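Local atomic coordinates of uncharacterized protein (Candida albicans, PDB entry 5K04), a protein that serves as the non-catalytic MDM20 subunit of the NatB complex, which acetylates protein N-termini, and probably supports its catalytic partner. Residues I651-N656 with K700-L705. Residues are numbered along the deposited sequence; the frame is centred on the assembly and turned at random.
Sequences ILIPEN and KEFKNL
In the all-helical C-terminal part of this auxiliary subunit, the loop leading into helix 661-682 meets the end region of the short helix 698-703 through four hydrocarbon side chains: L652 and I653 on one side, F702 and L705 on the other. L652 and F702 approach from opposite directions. Methyl CD2 of L652 touches the outer part of the ring, 3.8 Å from F702 CE2 and as near to CZ, and comes in obliquely. A long, flat phenylalanine suits this place, because the two backbones stay well apart and the ring spans much of the gap. The forked ends of L652 and L705 suit theirs by offering methyls with no polar group to satisfy. I653 reaches across with its longer branch: CG1 lies anti to the carbonyl carbon (chi1 -59°), and the extended chi2 of 177° carries CD1 to within 3.5 Å of L705 CD1. The family belongs to the TPR clan of helical-repeat proteins, and here, between helices 661-682 and 729-747, a 3-10 turn and the residue after it pack alongside helix. L662 and L669 of the former lie against L652, while L747 of the latter and L750 border F702; L652 and F702 are buried, whereas I653 and L705 stay partly exposed. No hydrogen bond crosses the contact. L652 O accepts one from N665 ND2, and L705 N bonds locally to F702 O, three residues back, at 3.1 Å.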
# COMPACT_ATOMS: atom_id res chain seq x y z
N ILE A 651 -36.90 1.96 -0.81
CA ILE A 651 -36.03 3.02 -1.29
C ILE A 651 -34.60 2.56 -1.44
O ILE A 651 -33.78 3.29 -2.00
CB ILE A 651 -36.09 4.24 -0.36
CG1 ILE A 651 -35.63 3.88 1.05
CG2 ILE A 651 -37.50 4.81 -0.31
CD1 ILE A 651 -35.07 5.07 1.80
N LEU A 652 -34.27 1.38 -0.92
CA LEU A 652 -32.97 0.79 -1.21
C LEU A 652 -32.86 0.37 -2.67
O LEU A 652 -31.75 0.20 -3.19
CB LEU A 652 -32.71 -0.41 -0.29
CG LEU A 652 -33.48 -1.72 -0.57
CD1 LEU A 652 -32.80 -2.62 -1.62
CD2 LEU A 652 -33.71 -2.49 0.72
N ILE A 653 -33.99 0.21 -3.35
CA ILE A 653 -34.01 -0.20 -4.75
C ILE A 653 -33.76 1.00 -5.64
O ILE A 653 -34.54 1.97 -5.63
CB ILE A 653 -35.33 -0.89 -5.11
CG1 ILE A 653 -35.54 -2.12 -4.23
CG2 ILE A 653 -35.34 -1.28 -6.58
CD1 ILE A 653 -36.87 -2.81 -4.49
N PRO A 654 -32.69 0.99 -6.42
CA PRO A 654 -32.43 2.11 -7.32
C PRO A 654 -33.34 2.01 -8.54
O PRO A 654 -33.74 0.92 -8.96
CB PRO A 654 -30.96 1.93 -7.70
CG PRO A 654 -30.73 0.45 -7.56
CD PRO A 654 -31.64 -0.04 -6.47
N GLU A 655 -33.68 3.19 -9.09
CA GLU A 655 -34.53 3.22 -10.28
C GLU A 655 -33.88 2.54 -11.47
O GLU A 655 -34.58 2.07 -12.37
CB GLU A 655 -34.92 4.66 -10.62
CG GLU A 655 -33.79 5.55 -11.00
CD GLU A 655 -34.25 6.98 -11.27
OE1 GLU A 655 -35.48 7.19 -11.42
OE2 GLU A 655 -33.39 7.89 -11.31
N ASN A 656 -32.54 2.50 -11.51
CA ASN A 656 -31.82 1.64 -12.45
C ASN A 656 -31.58 0.30 -11.77
O ASN A 656 -30.61 0.14 -11.01
CB ASN A 656 -30.50 2.28 -12.88
CG ASN A 656 -29.58 1.29 -13.59
OD1 ASN A 656 -30.04 0.35 -14.25
ND2 ASN A 656 -28.28 1.48 -13.44
N LYS A 700 -40.39 -12.82 1.40
CA LYS A 700 -41.54 -12.94 0.50
C LYS A 700 -41.81 -11.62 -0.22
O LYS A 700 -42.03 -11.60 -1.44
CB LYS A 700 -42.77 -13.39 1.28
CG LYS A 700 -44.05 -13.38 0.47
CD LYS A 700 -45.23 -13.86 1.29
CE LYS A 700 -46.45 -14.12 0.41
NZ LYS A 700 -47.65 -14.58 1.19
N GLU A 701 -41.79 -10.51 0.52
CA GLU A 701 -42.21 -9.24 -0.06
C GLU A 701 -41.20 -8.73 -1.10
O GLU A 701 -41.61 -8.15 -2.11
CB GLU A 701 -42.47 -8.22 1.06
CG GLU A 701 -43.79 -8.52 1.81
CD GLU A 701 -43.95 -7.79 3.14
OE1 GLU A 701 -43.02 -7.09 3.58
OE2 GLU A 701 -45.02 -7.90 3.77
N PHE A 702 -39.90 -8.98 -0.89
CA PHE A 702 -38.90 -8.53 -1.86
C PHE A 702 -38.87 -9.44 -3.10
O PHE A 702 -38.69 -8.96 -4.22
CB PHE A 702 -37.51 -8.42 -1.20
CG PHE A 702 -37.28 -7.09 -0.50
CD1 PHE A 702 -37.75 -6.87 0.79
CD2 PHE A 702 -36.64 -6.06 -1.16
CE1 PHE A 702 -37.57 -5.63 1.43
CE2 PHE A 702 -36.45 -4.81 -0.53
CZ PHE A 702 -36.91 -4.60 0.77
N LYS A 703 -39.06 -10.75 -2.91
CA LYS A 703 -39.20 -11.66 -4.05
C LYS A 703 -40.32 -11.22 -4.98
O LYS A 703 -40.14 -11.23 -6.21
CB LYS A 703 -39.43 -13.08 -3.56
CG LYS A 703 -38.21 -13.68 -2.88
CD LYS A 703 -38.53 -14.96 -2.13
CE LYS A 703 -37.26 -15.53 -1.49
NZ LYS A 703 -37.52 -16.79 -0.74
N ASN A 704 -41.46 -10.82 -4.43
CA ASN A 704 -42.59 -10.40 -5.25
C ASN A 704 -42.33 -9.15 -6.07
O ASN A 704 -43.12 -8.85 -6.97
CB ASN A 704 -43.81 -10.20 -4.36
CG ASN A 704 -44.34 -11.51 -3.82
OD1 ASN A 704 -44.30 -12.54 -4.50
ND2 ASN A 704 -44.82 -11.49 -2.58
N LEU A 705 -41.27 -8.40 -5.77
CA LEU A 705 -40.85 -7.28 -6.60
C LEU A 705 -40.16 -7.73 -7.88
O LEU A 705 -40.00 -6.91 -8.79
CB LEU A 705 -39.91 -6.35 -5.82
CG LEU A 705 -40.50 -5.84 -4.49
CD1 LEU A 705 -39.53 -4.92 -3.75
CD2 LEU A 705 -41.86 -5.17 -4.69